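Local coordinates for putative esterase (Sulfolobus solfataricus P2, PDB 2RAU), which probably hydrolyses ester bonds as a lipase or esterase of the alpha/beta-hydrolase clan, at residues D32-D36 against F117-W121; I55-T59 against S152-A158; T103-P108 against D273-P277. One frame throughout, in Å; residues are numbered along the deposited sequence.

Interaction 1. Residues D32-D36 against F117-W121; sequences DSPYD and FTANW
OD2 of D36 is gripped by S33 from both faces of the carboxylate: the backbone N of S33 donates to OD2 of D36 over 2.9 Å from its anti side, while OG of S33 comes from above the plane at 2.7 Å from the same OD2. A water lies within hydrogen-bonding distance of D36 OD2 and, at 2.8 Å, of the backbone O of F117, linking the two segments. The serine hydroxyl does double duty, since S33 OG accepts from the backbone N of Y35 as an ST turn, inside the type I beta turn that runs from S33 to D36. The other oxygen, OD1 of D36, crosses to 117-121: W121 NE1 donates to it at 2.9 Å, meeting the syn lone pair of OD1. That bond is bent (N-H...O 140°), and OD1 sits a little out of the indole plane, with carboxylate and indole nearly perpendicular (79°). R102 completes the site with a salt bridge to OD1.

Beside these polar bonds, Y35 and F117 form an offset stack, centroids 4.7 Å apart. CD2 of Y35 lies over one face of the F117 ring, displaced toward its rim, and comes within 3.5 Å of CZ of F117. The F117 ring gets there because CG is tucked between the backbone N and the carbonyl carbon (chi1 65°), which also brings CD1 of F117 to 3.8 Å from OG of S33. The contact ties the loop between strands 21-29 and 37-45 to the loop leading into helix 123-141; in that loop T118-W121 forms another type I turn. With donors on both oxygens and an arginine alongside, the buried D36 carboxylate is probably held ionised, and its rotation is fixed by bonds to both segments.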
loop_
_atom_site.group_PDB
_atom_site.type_symbol
_atom_site.label_atom_id
_atom_site.label_comp_id
_atom_site.label_asym_id
_atom_site.label_seq_id
_atom_site.Cartn_x
_atom_site.Cartn_y
_atom_site.Cartn_z
ATOM N N ASP A 32 -6.953 21.089 6.666
ATOM C CA ASP A 32 -7.987 22.111 6.819
ATOM C C ASP A 32 -8.787 22.348 5.533
ATOM O O ASP A 32 -9.589 23.267 5.476
ATOM C CB ASP A 32 -7.364 23.438 7.287
ATOM C CG ASP A 32 -6.326 23.989 6.309
ATOM O OD1 ASP A 32 -5.935 23.295 5.349
ATOM O OD2 ASP A 32 -5.903 25.145 6.497
ATOM N N SER A 33 -8.564 21.528 4.508
ATOM C CA SER A 33 -9.300 21.641 3.255
ATOM C C SER A 33 -10.425 20.606 3.167
ATOM O O SER A 33 -10.489 19.634 3.958
ATOM C CB SER A 33 -8.346 21.473 2.078
ATOM O OG SER A 33 -8.232 20.113 1.648
ATOM N N PRO A 34 -11.336 20.766 2.185
ATOM C CA PRO A 34 -12.362 19.738 1.961
ATOM C C PRO A 34 -11.823 18.335 1.644
ATOM O O PRO A 34 -12.546 17.359 1.865
ATOM C CB PRO A 34 -13.111 20.263 0.731
ATOM C CG PRO A 34 -12.882 21.666 0.760
ATOM C CD PRO A 34 -11.512 21.895 1.262
ATOM N N TYR A 35 -10.586 18.230 1.136
ATOM C CA TYR A 35 -9.992 16.976 0.746
ATOM C C TYR A 35 -9.173 16.322 1.850
ATOM O O TYR A 35 -8.661 15.222 1.668
ATOM C CB TYR A 35 -9.105 17.176 -0.462
ATOM C CG TYR A 35 -9.781 17.933 -1.566
ATOM C CD1 TYR A 35 -10.810 17.360 -2.266
ATOM C CD2 TYR A 35 -9.470 19.256 -1.844
ATOM C CE1 TYR A 35 -11.438 18.062 -3.252
ATOM C CE2 TYR A 35 -10.081 19.937 -2.829
ATOM C CZ TYR A 35 -11.071 19.339 -3.544
ATOM O OH TYR A 35 -11.737 20.025 -4.581
ATOM N N ASP A 36 -9.075 16.974 3.005
ATOM C CA ASP A 36 -8.338 16.424 4.122
ATOM C C ASP A 36 -9.268 15.513 4.893
ATOM O O ASP A 36 -9.921 15.952 5.833
ATOM C CB ASP A 36 -7.758 17.542 5.002
ATOM C CG ASP A 36 -6.618 18.236 4.322
ATOM O OD1 ASP A 36 -5.570 17.608 4.285
ATOM O OD2 ASP A 36 -6.755 19.351 3.773
ATOM N N PHE A 117 -3.044 22.470 -1.567
ATOM C CA PHE A 117 -3.509 21.971 -0.290
ATOM C C PHE A 117 -2.726 20.719 0.160
ATOM O O PHE A 117 -2.810 20.324 1.333
ATOM C CB PHE A 117 -5.021 21.701 -0.292
ATOM C CG PHE A 117 -5.453 20.604 -1.207
ATOM C CD1 PHE A 117 -5.439 19.272 -0.800
ATOM C CD2 PHE A 117 -5.906 20.899 -2.486
ATOM C CE1 PHE A 117 -5.830 18.250 -1.683
ATOM C CE2 PHE A 117 -6.300 19.905 -3.348
ATOM C CZ PHE A 117 -6.255 18.565 -2.965
ATOM N N THR A 118 -1.996 20.096 -0.768
ATOM C CA THR A 118 -1.129 18.960 -0.449
ATOM C C THR A 118 0.302 19.373 -0.009
ATOM O O THR A 118 1.117 18.508 0.343
ATOM C CB THR A 118 -1.009 17.992 -1.621
ATOM O OG1 THR A 118 -0.150 18.545 -2.620
ATOM C CG2 THR A 118 -2.363 17.629 -2.210
ATOM N N ALA A 119 0.599 20.674 0.031
ATOM C CA ALA A 119 1.970 21.168 0.325
ATOM C C ALA A 119 2.484 20.667 1.698
ATOM O O ALA A 119 3.661 20.375 1.856
ATOM C CB ALA A 119 2.001 22.689 0.245
ATOM N N ASN A 120 1.617 20.530 2.688
ATOM C CA ASN A 120 2.036 20.035 4.013
ATOM C C ASN A 120 1.516 18.623 4.291
ATOM O O ASN A 120 1.201 18.271 5.430
ATOM C CB ASN A 120 1.596 21.012 5.115
ATOM C CG ASN A 120 2.192 22.356 4.928
ATOM O OD1 ASN A 120 3.381 22.525 5.131
ATOM N ND2 ASN A 120 1.382 23.332 4.524
ATOM N N TRP A 121 1.394 17.825 3.238
ATOM C CA TRP A 121 1.139 16.384 3.393
ATOM C C TRP A 121 2.460 15.635 3.502
ATOM O O TRP A 121 2.853 14.917 2.586
ATOM C CB TRP A 121 0.319 15.892 2.210
ATOM C CG TRP A 121 -1.138 16.259 2.283
ATOM C CD1 TRP A 121 -1.730 17.158 3.125
ATOM C CD2 TRP A 121 -2.165 15.773 1.423
ATOM N NE1 TRP A 121 -3.078 17.221 2.860
ATOM C CE2 TRP A 121 -3.363 16.384 1.813
ATOM C CE3 TRP A 121 -2.187 14.849 0.381
ATOM C CZ2 TRP A 121 -4.574 16.094 1.211
ATOM C CZ3 TRP A 121 -3.395 14.573 -0.244
ATOM C CH2 TRP A 121 -4.566 15.190 0.178
HETATM O O HOH W 1 -4.663 20.770 3.433
#

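Interaction 2. Residues I55-T59 against S152-A158; sequences ILPGT and SFGGIAA
S152, packed through its CB against CA of G58, has a positive phi (60°); its strained backbone is consistent with a nucleophile elbow, and it is probably the catalytic serine of an alpha/beta-hydrolase, its OG hydrogen-bonded to NE2 of H329. Next comes F153, whose backbone N donates to a water at 2.9 Å; the backbone N of T59 in 55-59 donates to the same water over 3.0 Å, and S152 OG also bonds to it. Two backbone N-H groups converging beside the serine on one oxygen are consistent with the oxyanion hole of this fold, the water taking the substrate oxygen's place. CB of F153 lies 3.5 Å from OG1 of T59; with CG anti to the backbone N (chi1 163°), the ring swings edge-on to the backbone O of P57, CD2 of F153 3.8 Å from that oxygen.

G154 sits close against the carbonyls of L56 and P57. Its CA is 3.3 Å from P57 O and makes a nearly linear CA-H...O contact (169°) with L56 O, at 3.6 Å; a side chain at G154 would collide with both carbonyls, in keeping with the last glycine of a GxSxG sequence. One turn on, A157 offers its CB to CD1 of L56 at 3.8 Å. A158 follows, its backbone N 3.6 Å from the same L56 CD1 and its CB slightly farther off, so one leucine methyl rests on two successive alanines.

The first turns of helix 153-169 pack against the C-terminal end of strand 52-56 and the loop after it; that strand runs parallel to both of its sheet neighbours, 94-100 and 146-151. L56 packs on I99 and L148 of those two strands and on I130 of helix 123-141, which also meets A157.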
loop_
_atom_site.group_PDB
_atom_site.type_symbol
_atom_site.label_atom_id
_atom_site.label_comp_id
_atom_site.label_asym_id
_atom_site.label_seq_id
_atom_site.Cartn_x
_atom_site.Cartn_y
_atom_site.Cartn_z
ATOM N N ILE A 55 -2.629 -2.779 7.957
ATOM C CA ILE A 55 -1.764 -2.741 6.760
ATOM C C ILE A 55 -1.767 -1.370 6.126
ATOM O O ILE A 55 -2.795 -0.848 5.760
ATOM C CB ILE A 55 -2.149 -3.866 5.748
ATOM C CG1 ILE A 55 -2.304 -5.209 6.517
ATOM C CG2 ILE A 55 -1.082 -3.950 4.584
ATOM C CD1 ILE A 55 -2.511 -6.465 5.685
ATOM N N LEU A 56 -0.579 -0.794 6.029
ATOM C CA LEU A 56 -0.339 0.507 5.442
ATOM C C LEU A 56 -0.048 0.386 3.941
ATOM O O LEU A 56 0.909 -0.273 3.549
ATOM C CB LEU A 56 0.826 1.161 6.176
ATOM C CG LEU A 56 0.702 1.425 7.701
ATOM C CD1 LEU A 56 1.890 2.193 8.231
ATOM C CD2 LEU A 56 -0.659 2.123 8.048
ATOM N N PRO A 57 -0.896 0.978 3.094
ATOM C CA PRO A 57 -0.597 0.900 1.676
ATOM C C PRO A 57 0.626 1.687 1.257
ATOM O O PRO A 57 1.095 2.532 1.989
ATOM C CB PRO A 57 -1.833 1.518 1.016
ATOM C CG PRO A 57 -2.910 1.464 2.110
ATOM C CD PRO A 57 -2.172 1.670 3.357
ATOM N N GLY A 58 1.059 1.437 0.007
ATOM C CA GLY A 58 2.214 2.087 -0.587
ATOM C C GLY A 58 1.771 3.268 -1.429
ATOM O O GLY A 58 0.646 3.698 -1.332
ATOM N N THR A 59 2.697 3.817 -2.217
ATOM C CA THR A 59 2.472 5.012 -3.020
ATOM C C THR A 59 1.322 4.797 -4.008
ATOM O O THR A 59 1.302 3.805 -4.732
ATOM C CB THR A 59 3.749 5.368 -3.804
ATOM O OG1 THR A 59 4.848 5.294 -2.914
ATOM C CG2 THR A 59 3.711 6.775 -4.393
ATOM N N SER A 152 5.592 -1.539 0.487
ATOM C CA SER A 152 6.382 -0.555 -0.250
ATOM C C SER A 152 6.586 0.727 0.639
ATOM O O SER A 152 7.093 0.596 1.744
ATOM C CB SER A 152 5.684 -0.304 -1.603
ATOM O OG SER A 152 6.565 0.290 -2.506
ATOM N N PHE A 153 6.189 1.923 0.170
ATOM C CA PHE A 153 6.159 3.141 1.009
ATOM C C PHE A 153 5.535 2.867 2.392
ATOM O O PHE A 153 5.971 3.385 3.408
ATOM C CB PHE A 153 5.335 4.259 0.352
ATOM C CG PHE A 153 4.944 5.330 1.318
ATOM C CD1 PHE A 153 5.816 6.348 1.635
ATOM C CD2 PHE A 153 3.725 5.268 2.001
ATOM C CE1 PHE A 153 5.449 7.329 2.559
ATOM C CE2 PHE A 153 3.361 6.265 2.942
ATOM C CZ PHE A 153 4.252 7.257 3.238
ATOM N N GLY A 154 4.481 2.077 2.431
ATOM C CA GLY A 154 3.842 1.733 3.701
ATOM C C GLY A 154 4.750 1.039 4.679
ATOM O O GLY A 154 4.517 1.100 5.883
ATOM N N GLY A 155 5.772 0.351 4.188
ATOM C CA GLY A 155 6.789 -0.246 5.064
ATOM C C GLY A 155 7.682 0.786 5.748
ATOM O O GLY A 155 8.004 0.658 6.926
ATOM N N ILE A 156 8.052 1.832 5.004
ATOM C CA ILE A 156 8.766 2.984 5.557
ATOM C C ILE A 156 7.870 3.675 6.592
ATOM O O ILE A 156 8.324 4.027 7.669
ATOM C CB ILE A 156 9.190 4.025 4.446
ATOM C CG1 ILE A 156 10.128 3.379 3.404
ATOM C CG2 ILE A 156 9.942 5.166 5.065
ATOM C CD1 ILE A 156 10.293 4.136 2.038
ATOM N N ALA A 157 6.609 3.893 6.246
ATOM C CA ALA A 157 5.635 4.484 7.166
ATOM C C ALA A 157 5.524 3.640 8.453
ATOM O O ALA A 157 5.500 4.201 9.553
ATOM C CB ALA A 157 4.284 4.640 6.487
ATOM N N ALA A 158 5.477 2.315 8.317
ATOM C CA ALA A 158 5.363 1.406 9.472
ATOM C C ALA A 158 6.567 1.544 10.401
ATOM O O ALA A 158 6.431 1.589 11.652
ATOM C CB ALA A 158 5.223 -0.012 9.014
HETATM O O HOH W 2 5.423 2.547 -2.573
#

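Interaction 3. Residues T103-P108 against D273-P277; sequences THYVPP and DPYWP
A very short His-carboxylate hydrogen bond, 2.6 Å from ND1 of H104 to OD1 of D273, stands out in this buried contact of a probable alpha/beta-hydrolase fold, between the 3-10 segment 103-105 with the loop after it and the residues leading into strand 275-277. The acceptor lies in the imidazole plane and uses its syn lone pair; the bond is fairly straight (162°), although ring and carboxylate planes are 50° apart. NE2 of H104 is bonded to E64, so a carboxylate meets each ring nitrogen and would probably stabilise a positive charge. D273 OD2 turns to a water that also touches OG1 of T103, at 2.6 Å from each. Replacing D273 with an alanine would probably leave ND1 of H104 without its acceptor, set the imidazole freer to turn and cost that water one mate.

A second water donates both to the backbone O of T103 and to the backbone O of Y275, joining turn and strand. CG1 of V106 meets the edge of the Y275 ring at CD2, 3.7 Å away, and CB of P108 packs on CG of P274. The T103 methyl is wedged tightly, its CG2 only 3.5 Å from CD of P277.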
loop_
_atom_site.group_PDB
_atom_site.type_symbol
_atom_site.label_atom_id
_atom_site.label_comp_id
_atom_site.label_asym_id
_atom_site.label_seq_id
_atom_site.Cartn_x
_atom_site.Cartn_y
_atom_site.Cartn_z
ATOM N N THR A 103 -4.793 11.133 0.128
ATOM C CA THR A 103 -4.651 10.969 -1.336
ATOM C C THR A 103 -5.870 10.288 -1.951
ATOM O O THR A 103 -6.196 10.505 -3.110
ATOM C CB THR A 103 -3.364 10.179 -1.668
ATOM O OG1 THR A 103 -3.328 9.012 -0.824
ATOM C CG2 THR A 103 -2.144 11.072 -1.530
ATOM N N HIS A 104 -6.599 9.513 -1.136
ATOM C CA HIS A 104 -7.763 8.836 -1.596
ATOM C C HIS A 104 -8.999 9.725 -1.763
ATOM O O HIS A 104 -10.030 9.236 -2.212
ATOM C CB HIS A 104 -8.104 7.661 -0.712
ATOM C CG HIS A 104 -8.932 6.620 -1.377
ATOM N ND1 HIS A 104 -8.631 6.094 -2.629
ATOM C CD2 HIS A 104 -10.034 5.953 -0.946
ATOM C CE1 HIS A 104 -9.534 5.175 -2.933
ATOM N NE2 HIS A 104 -10.392 5.068 -1.925
ATOM N N TYR A 105 -8.854 11.013 -1.468
ATOM C CA TYR A 105 -9.949 11.984 -1.562
ATOM C C TYR A 105 -9.632 13.114 -2.543
ATOM O O TYR A 105 -10.469 14.010 -2.749
ATOM C CB TYR A 105 -10.288 12.525 -0.161
ATOM C CG TYR A 105 -10.902 11.411 0.642
ATOM C CD1 TYR A 105 -12.227 11.134 0.501
ATOM C CD2 TYR A 105 -10.122 10.588 1.457
ATOM C CE1 TYR A 105 -12.774 10.074 1.123
ATOM C CE2 TYR A 105 -10.656 9.521 2.068
ATOM C CZ TYR A 105 -12.001 9.284 1.915
ATOM O OH TYR A 105 -12.637 8.244 2.537
ATOM N N VAL A 106 -8.497 13.015 -3.230
ATOM C CA VAL A 106 -8.091 14.050 -4.229
ATOM C C VAL A 106 -8.801 13.825 -5.605
ATOM O O VAL A 106 -8.735 12.738 -6.178
ATOM C CB VAL A 106 -6.542 14.054 -4.382
ATOM C CG1 VAL A 106 -6.052 15.087 -5.500
ATOM C CG2 VAL A 106 -5.871 14.336 -3.033
ATOM N N PRO A 107 -9.509 14.852 -6.132
ATOM C CA PRO A 107 -10.087 14.661 -7.439
ATOM C C PRO A 107 -9.017 14.493 -8.527
ATOM O O PRO A 107 -7.962 15.123 -8.492
ATOM C CB PRO A 107 -10.862 15.952 -7.694
ATOM C CG PRO A 107 -10.929 16.635 -6.394
ATOM C CD PRO A 107 -9.746 16.203 -5.630
ATOM N N PRO A 108 -9.283 13.616 -9.496
ATOM C CA PRO A 108 -8.296 13.344 -10.515
ATOM C C PRO A 108 -8.108 14.483 -11.511
ATOM O O PRO A 108 -7.085 14.539 -12.218
ATOM C CB PRO A 108 -8.853 12.088 -11.175
ATOM C CG PRO A 108 -10.359 12.239 -11.061
ATOM C CD PRO A 108 -10.516 12.822 -9.661
ATOM N N ASP A 273 -4.848 5.589 -6.717
ATOM C CA ASP A 273 -5.150 7.010 -6.628
ATOM C C ASP A 273 -4.330 7.769 -7.686
ATOM O O ASP A 273 -3.284 7.327 -8.097
ATOM C CB ASP A 273 -4.802 7.567 -5.243
ATOM C CG ASP A 273 -5.749 7.091 -4.144
ATOM O OD1 ASP A 273 -6.972 7.045 -4.397
ATOM O OD2 ASP A 273 -5.271 6.930 -2.985
ATOM N N PRO A 274 -4.825 8.925 -8.145
ATOM C CA PRO A 274 -4.113 9.646 -9.198
ATOM C C PRO A 274 -2.805 10.329 -8.814
ATOM O O PRO A 274 -1.957 10.559 -9.659
ATOM C CB PRO A 274 -5.134 10.723 -9.617
ATOM C CG PRO A 274 -6.053 10.858 -8.419
ATOM C CD PRO A 274 -6.121 9.530 -7.810
ATOM N N TYR A 275 -2.700 10.737 -7.556
ATOM C CA TYR A 275 -1.629 11.616 -7.101
ATOM C C TYR A 275 -1.094 11.287 -5.730
ATOM O O TYR A 275 -1.811 10.787 -4.859
ATOM C CB TYR A 275 -2.118 13.054 -7.055
ATOM C CG TYR A 275 -2.698 13.618 -8.343
ATOM C CD1 TYR A 275 -1.890 13.760 -9.473
ATOM C CD2 TYR A 275 -4.001 14.095 -8.403
ATOM C CE1 TYR A 275 -2.398 14.308 -10.659
ATOM C CE2 TYR A 275 -4.494 14.679 -9.554
ATOM C CZ TYR A 275 -3.674 14.782 -10.672
ATOM O OH TYR A 275 -4.114 15.353 -11.834
ATOM N N TRP A 276 0.169 11.649 -5.537
ATOM C CA TRP A 276 0.890 11.423 -4.293
ATOM C C TRP A 276 1.669 12.698 -3.973
ATOM O O TRP A 276 2.254 13.257 -4.842
ATOM C CB TRP A 276 1.868 10.277 -4.454
ATOM C CG TRP A 276 2.485 9.795 -3.205
ATOM C CD1 TRP A 276 3.769 10.027 -2.766
ATOM C CD2 TRP A 276 1.865 8.976 -2.200
ATOM N NE1 TRP A 276 3.972 9.397 -1.546
ATOM C CE2 TRP A 276 2.820 8.747 -1.184
ATOM C CE3 TRP A 276 0.607 8.402 -2.063
ATOM C CZ2 TRP A 276 2.545 7.959 -0.060
ATOM C CZ3 TRP A 276 0.352 7.615 -0.962
ATOM C CH2 TRP A 276 1.313 7.393 0.023
ATOM N N PRO A 277 1.648 13.164 -2.707
ATOM C CA PRO A 277 2.338 14.396 -2.400
ATOM C C PRO A 277 3.848 14.291 -2.473
ATOM O O PRO A 277 4.467 13.324 -1.980
ATOM C CB PRO A 277 1.877 14.704 -0.975
ATOM C CG PRO A 277 1.649 13.334 -0.380
ATOM C CD PRO A 277 1.006 12.572 -1.516
HETATM O O HOH W 3 -2.766 6.942 -2.371
HETATM O O HOH W 4 -4.431 11.117 -5.173
#

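Overall arrangement
Interaction 2 is the core contact, about 5 Å from the centre of the chain, where strand 52-56 meets helix 153-169 through L56 on alanines, F153 and close glycine backbone, with no direct hydrogen bond. Interactions 1 and 3 lie farther out, interaction 1 partly buried and interaction 3 buried, and each sets a carboxylate against a ring N-H. Both draw on the long loop between strand 94-100 and helix 123-141, and they touch where Y35 packs on P107 and W121 on V106. W276 carries interaction 3 to interaction 2, meeting F153 edge-to-face and T59 by packing. Interactions 1 and 2 do not touch; their nearest atoms are about 8 Å apart.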